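Local coordinates for protein PrgX (Enterococcus faecalis, PDB 2AWI) that acts as the receptor for the peptide sex pheromone cCF10 and as a repressor that probably binds DNA, regulating conjugation in this bacterium, at residues Phe2-Leu15 with Leu54-Met67. The protein carries 1 engineered substitution. Numbering follows the deposited sequence.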
loop_
_atom_site.group_PDB
_atom_site.type_symbol
_atom_site.label_atom_id
_atom_site.label_comp_id
_atom_site.label_asym_id
_atom_site.label_seq_id
_atom_site.Cartn_x
_atom_site.Cartn_y
_atom_site.Cartn_z
ATOM N N PHE A 2 -37.815 -6.542 40.224
ATOM C CA PHE A 2 -37.355 -7.534 39.209
ATOM C C PHE A 2 -38.300 -8.736 39.116
ATOM O O PHE A 2 -38.859 -9.185 40.119
ATOM C CB PHE A 2 -35.939 -8.029 39.542
ATOM C CG PHE A 2 -34.937 -6.926 39.738
ATOM C CD1 PHE A 2 -34.786 -6.318 40.983
ATOM C CD2 PHE A 2 -34.160 -6.475 38.675
ATOM C CE1 PHE A 2 -33.877 -5.274 41.167
ATOM C CE2 PHE A 2 -33.247 -5.431 38.846
ATOM C CZ PHE A 2 -33.106 -4.830 40.094
ATOM N N LYS A 3 -38.467 -9.249 37.902
ATOM C CA LYS A 3 -39.332 -10.399 37.651
ATOM C C LYS A 3 -38.488 -11.672 37.583
ATOM O O LYS A 3 -38.553 -12.418 36.603
ATOM C CB LYS A 3 -40.077 -10.200 36.328
ATOM C CG LYS A 3 -39.151 -9.806 35.184
ATOM C CD LYS A 3 -39.876 -9.650 33.858
ATOM C CE LYS A 3 -38.905 -9.203 32.769
ATOM N NZ LYS A 3 -39.541 -9.107 31.421
ATOM N N ILE A 4 -37.699 -11.917 38.626
ATOM C CA ILE A 4 -36.833 -13.091 38.674
ATOM C C ILE A 4 -37.604 -14.406 38.676
ATOM O O ILE A 4 -37.278 -15.327 37.926
ATOM C CB ILE A 4 -35.912 -13.060 39.917
ATOM C CG1 ILE A 4 -34.958 -11.868 39.835
ATOM C CG2 ILE A 4 -35.119 -14.343 40.000
ATOM C CD1 ILE A 4 -34.070 -11.703 41.055
ATOM N N GLY A 5 -38.624 -14.498 39.521
ATOM C CA GLY A 5 -39.409 -15.717 39.588
ATOM C C GLY A 5 -40.061 -16.069 38.266
ATOM O O GLY A 5 -40.046 -17.225 37.842
ATOM N N SER A 6 -40.635 -15.074 37.601
ATOM C CA SER A 6 -41.295 -15.328 36.329
ATOM C C SER A 6 -40.285 -15.785 35.281
ATOM O O SER A 6 -40.612 -16.581 34.397
ATOM C CB SER A 6 -42.028 -14.076 35.844
ATOM O OG SER A 6 -41.122 -13.161 35.269
ATOM N N VAL A 7 -39.056 -15.287 35.376
ATOM C CA VAL A 7 -38.024 -15.696 34.434
ATOM C C VAL A 7 -37.653 -17.156 34.704
ATOM O O VAL A 7 -37.455 -17.934 33.766
ATOM C CB VAL A 7 -36.769 -14.793 34.542
ATOM C CG1 VAL A 7 -35.602 -15.422 33.786
ATOM C CG2 VAL A 7 -37.075 -13.410 33.953
ATOM N N LEU A 8 -37.567 -17.527 35.982
ATOM C CA LEU A 8 -37.255 -18.907 36.354
ATOM C C LEU A 8 -38.330 -19.850 35.800
ATOM O O LEU A 8 -38.026 -20.950 35.333
ATOM C CB LEU A 8 -37.180 -19.057 37.878
ATOM C CG LEU A 8 -35.970 -18.441 38.587
ATOM C CD1 LEU A 8 -36.083 -18.698 40.075
ATOM C CD2 LEU A 8 -34.674 -19.040 38.046
ATOM N N LYS A 9 -39.588 -19.410 35.845
ATOM C CA LYS A 9 -40.694 -20.213 35.333
ATOM C C LYS A 9 -40.563 -20.390 33.821
ATOM O O LYS A 9 -40.657 -21.505 33.305
ATOM C CB LYS A 9 -42.022 -19.541 35.668
ATOM C CG LYS A 9 -43.251 -20.311 35.225
ATOM C CD LYS A 9 -44.517 -19.631 35.730
ATOM C CE LYS A 9 -45.758 -20.444 35.410
ATOM N NZ LYS A 9 -46.988 -19.809 35.956
ATOM N N GLN A 10 -40.346 -19.280 33.119
ATOM C CA GLN A 10 -40.182 -19.305 31.670
ATOM C C GLN A 10 -39.088 -20.301 31.277
ATOM O O GLN A 10 -39.302 -21.177 30.441
ATOM C CB GLN A 10 -39.794 -17.915 31.149
ATOM C CG GLN A 10 -39.294 -17.926 29.704
ATOM C CD GLN A 10 -38.252 -16.849 29.405
ATOM O OE1 GLN A 10 -37.609 -16.872 28.351
ATOM N NE2 GLN A 10 -38.085 -15.905 30.325
ATOM N N ILE A 11 -37.915 -20.152 31.891
ATOM C CA ILE A 11 -36.769 -21.007 31.599
ATOM C C ILE A 11 -37.029 -22.448 32.014
ATOM O O ILE A 11 -36.797 -23.375 31.235
ATOM C CB ILE A 11 -35.483 -20.484 32.311
ATOM C CG1 ILE A 11 -35.265 -19.005 31.970
ATOM C CG2 ILE A 11 -34.263 -21.290 31.866
ATOM C CD1 ILE A 11 -34.068 -18.359 32.665
ATOM N N ARG A 12 -37.517 -22.636 33.237
ATOM C CA ARG A 12 -37.819 -23.973 33.731
ATOM C C ARG A 12 -38.763 -24.734 32.788
ATOM O O ARG A 12 -38.523 -25.899 32.468
ATOM C CB ARG A 12 -38.438 -23.900 35.131
ATOM C CG ARG A 12 -38.977 -25.235 35.621
ATOM C CD ARG A 12 -39.556 -25.159 37.020
ATOM N NE ARG A 12 -40.760 -24.334 37.110
ATOM C CZ ARG A 12 -41.952 -24.662 36.612
ATOM N NH1 ARG A 12 -42.130 -25.813 35.971
ATOM N NH2 ARG A 12 -42.975 -23.833 36.764
ATOM N N GLN A 13 -39.826 -24.079 32.333
ATOM C CA GLN A 13 -40.773 -24.742 31.439
ATOM C C GLN A 13 -40.241 -24.920 30.023
ATOM O O GLN A 13 -40.612 -25.869 29.342
ATOM C CB GLN A 13 -42.110 -23.994 31.423
ATOM C CG GLN A 13 -42.751 -23.929 32.799
ATOM C CD GLN A 13 -44.159 -23.397 32.767
ATOM O OE1 GLN A 13 -44.435 -22.383 32.130
ATOM N NE2 GLN A 13 -45.061 -24.071 33.467
ATOM N N GLU A 14 -39.377 -24.017 29.572
ATOM C CA GLU A 14 -38.798 -24.143 28.234
ATOM C C GLU A 14 -37.866 -25.349 28.174
ATOM O O GLU A 14 -37.702 -25.970 27.123
ATOM C CB GLU A 14 -37.997 -22.891 27.872
ATOM C CG GLU A 14 -37.080 -23.056 26.658
ATOM C CD GLU A 14 -37.837 -23.389 25.391
ATOM O OE1 GLU A 14 -38.984 -22.915 25.252
ATOM O OE2 GLU A 14 -37.286 -24.107 24.527
ATOM N N LEU A 15 -37.240 -25.659 29.305
ATOM C CA LEU A 15 -36.320 -26.784 29.378
ATOM C C LEU A 15 -37.002 -28.076 29.826
ATOM O O LEU A 15 -36.352 -29.111 29.968
ATOM C CB LEU A 15 -35.160 -26.440 30.315
ATOM C CG LEU A 15 -34.321 -25.243 29.852
ATOM C CD1 LEU A 15 -33.184 -24.992 30.827
ATOM C CD2 LEU A 15 -33.777 -25.518 28.454
ATOM N N LEU A 54 -31.028 -25.120 36.342
ATOM C CA LEU A 54 -31.505 -24.857 34.984
ATOM C C LEU A 54 -30.391 -24.969 33.938
ATOM O O LEU A 54 -30.667 -25.205 32.761
ATOM C CB LEU A 54 -32.127 -23.460 34.907
ATOM C CG LEU A 54 -33.314 -23.177 35.838
ATOM C CD1 LEU A 54 -33.614 -21.687 35.841
ATOM C CD2 LEU A 54 -34.543 -23.984 35.390
ATOM N N GLY A 55 -29.137 -24.790 34.358
ATOM C CA GLY A 55 -28.037 -24.866 33.412
ATOM C C GLY A 55 -27.882 -23.579 32.610
ATOM O O GLY A 55 -27.168 -23.551 31.608
ATOM N N VAL A 56 -28.551 -22.511 33.054
ATOM C CA VAL A 56 -28.492 -21.220 32.378
ATOM C C VAL A 56 -27.700 -20.268 33.257
ATOM O O VAL A 56 -27.978 -20.131 34.442
ATOM C CB VAL A 56 -29.916 -20.648 32.140
ATOM C CG1 VAL A 56 -29.835 -19.275 31.470
ATOM C CG2 VAL A 56 -30.716 -21.618 31.295
ATOM N N ASN A 57 -26.712 -19.609 32.665
ATOM C CA ASN A 57 -25.844 -18.684 33.389
ATOM C C ASN A 57 -26.559 -17.673 34.294
ATOM O O ASN A 57 -27.493 -16.980 33.886
ATOM C CB ASN A 57 -24.921 -17.982 32.386
ATOM C CG ASN A 57 -24.010 -18.969 31.651
ATOM O OD1 ASN A 57 -23.005 -19.428 32.191
ATOM N ND2 ASN A 57 -24.379 -19.315 30.425
ATOM N N PHE A 58 -26.105 -17.629 35.542
ATOM C CA PHE A 58 -26.631 -16.748 36.580
ATOM C C PHE A 58 -26.801 -15.288 36.136
ATOM O O PHE A 58 -27.852 -14.692 36.365
ATOM C CB PHE A 58 -25.710 -16.834 37.796
ATOM C CG PHE A 58 -26.146 -15.996 38.960
ATOM C CD1 PHE A 58 -27.322 -16.278 39.638
ATOM C CD2 PHE A 58 -25.350 -14.947 39.414
ATOM C CE1 PHE A 58 -27.699 -15.532 40.757
ATOM C CE2 PHE A 58 -25.721 -14.195 40.532
ATOM C CZ PHE A 58 -26.897 -14.491 41.203
ATOM N N PHE A 59 -25.782 -14.706 35.505
ATOM C CA PHE A 59 -25.885 -13.316 35.063
ATOM C C PHE A 59 -26.945 -13.137 33.980
ATOM O O PHE A 59 -27.659 -12.134 33.960
ATOM C CB PHE A 59 -24.535 -12.804 34.536
ATOM C CG PHE A 59 -23.513 -12.512 35.612
ATOM C CD1 PHE A 59 -22.222 -12.128 35.264
ATOM C CD2 PHE A 59 -23.825 -12.629 36.961
ATOM C CE1 PHE A 59 -21.259 -11.869 36.244
ATOM C CE2 PHE A 59 -22.867 -12.371 37.946
ATOM C CZ PHE A 59 -21.586 -11.993 37.586
ATOM N N GLU A 60 -27.043 -14.104 33.073
ATOM C CA GLU A 60 -28.021 -14.013 32.000
ATOM C C GLU A 60 -29.421 -13.950 32.584
ATOM O O GLU A 60 -30.272 -13.204 32.097
ATOM C CB GLU A 60 -27.929 -15.216 31.057
ATOM C CG GLU A 60 -28.730 -15.006 29.788
ATOM C CD GLU A 60 -28.810 -16.239 28.907
ATOM O OE1 GLU A 60 -27.773 -16.905 28.735
ATOM O OE2 GLU A 60 -29.905 -16.531 28.371
ATOM N N ILE A 61 -29.653 -14.733 33.631
ATOM C CA ILE A 61 -30.961 -14.757 34.268
ATOM C C ILE A 61 -31.240 -13.394 34.887
ATOM O O ILE A 61 -32.311 -12.824 34.672
ATOM C CB ILE A 61 -31.051 -15.871 35.353
ATOM C CG1 ILE A 61 -30.967 -17.249 34.689
ATOM C CG2 ILE A 61 -32.348 -15.733 36.134
ATOM C CD1 ILE A 61 -31.029 -18.436 35.662
ATOM N N LEU A 62 -30.281 -12.873 35.653
ATOM C CA LEU A 62 -30.436 -11.554 36.264
ATOM C C LEU A 62 -30.790 -10.534 35.188
ATOM O O LEU A 62 -31.754 -9.789 35.317
ATOM C CB LEU A 62 -29.150 -11.131 36.976
ATOM C CG LEU A 62 -28.966 -11.719 38.379
ATOM C CD1 LEU A 62 -27.638 -11.289 38.991
ATOM C CD2 LEU A 62 -30.117 -11.250 39.245
ATOM N N ASN A 63 -30.020 -10.518 34.111
ATOM C CA ASN A 63 -30.287 -9.582 33.030
ATOM C C ASN A 63 -31.687 -9.789 32.470
ATOM O O ASN A 63 -32.435 -8.832 32.310
ATOM C CB ASN A 63 -29.247 -9.741 31.916
ATOM C CG ASN A 63 -27.962 -8.988 32.204
ATOM O OD1 ASN A 63 -27.898 -7.774 32.054
ATOM N ND2 ASN A 63 -26.931 -9.708 32.628
ATOM N N ARG A 64 -32.044 -11.034 32.171
ATOM C CA ARG A 64 -33.371 -11.320 31.631
ATOM C C ARG A 64 -34.462 -10.823 32.569
ATOM O O ARG A 64 -35.552 -10.452 32.129
ATOM C CB ARG A 64 -33.534 -12.822 31.382
ATOM C CG ARG A 64 -32.880 -13.305 30.096
ATOM C CD ARG A 64 -32.746 -14.814 30.073
ATOM N NE ARG A 64 -32.057 -15.273 28.873
ATOM C CZ ARG A 64 -32.588 -15.254 27.658
ATOM N NH1 ARG A 64 -33.821 -14.809 27.481
ATOM N NH2 ARG A 64 -31.874 -15.661 26.617
ATOM N N ALA A 65 -34.157 -10.811 33.862
ATOM C CA ALA A 65 -35.102 -10.356 34.878
ATOM C C ALA A 65 -35.245 -8.838 34.890
ATOM O O ALA A 65 -36.065 -8.300 35.631
ATOM C CB ALA A 65 -34.668 -10.843 36.255
ATOM N N GLY A 66 -34.436 -8.144 34.096
ATOM C CA GLY A 66 -34.551 -6.697 34.044
ATOM C C GLY A 66 -33.378 -5.839 34.488
ATOM O O GLY A 66 -33.519 -4.618 34.575
HETATM N N MSE A 67 -32.226 -6.444 34.768
HETATM C CA MSE A 67 -31.066 -5.663 35.189
HETATM C C MSE A 67 -30.307 -5.044 34.017
HETATM O O MSE A 67 -29.143 -4.653 34.145
HETATM C CB MSE A 67 -30.121 -6.518 36.028
HETATM C CG MSE A 67 -30.729 -6.944 37.346
HETATM SE SE MSE A 67 -29.402 -7.197 38.717
HETATM C CE MSE A 67 -29.243 -5.362 39.320
HETATM O O HOH W 1 -36.379 -13.911 28.837
#
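In the N-terminal helix-turn-helix domain of PrgX, a five-helix bundle of the XRE type, the first helix (4-14) packs on the last (58-67) through Val7, Ile11, Ile61 and Ala65. The axes of the two helix segments approach to 8.7 Å, with their N-to-C directions 120° apart. Ile11 divides its branches: CD1 lies against Ile61 CG1, and with chi1 at -53° CG1 sits beside the backbone N, which leaves CG2 anti to that N and tip to tip with Val56 CG2, 3.6 Å away. Leu54, at the end of helix 44-54, presents CD1 at about a right angle to Leu8, 3.6 Å from Leu8 CD2, and rests CD2 on the backbone of Arg12. The guanidinium of Arg12 turns elsewhere, to a salt bridge with Glu36. Val7 spreads its two methyls over helix 58-67, CG1 against Ile61 CG2 and CG2 against Ala65 CA. The small Ala65 lets the backbones close to 5.0 Å between Ile4 CA and Ala65 CA, and its CB sits on Ile4 CG1. Lys3 N gives Ala65 O a weak hydrogen bond (3.4 Å), and the same oxygen lies at the edge of the Phe2 ring, near its plane. The selenium of Met67, a selenomethionine, makes an oblique Met-aromatic contact with that ring, 5.0 Å from its centroid. On the polar flank, water 1 accepts from both Gln10 NE2 and Arg64 NH1, bridging the helices. Glu60 OE1 bonds Gly150 N of the second subunit, while Arg64 grips Glu60 OE2 side-on with NE and NH2, that oxygen lying nearly in the guanidinium plane, 2.8 Å from Arg64 NH2.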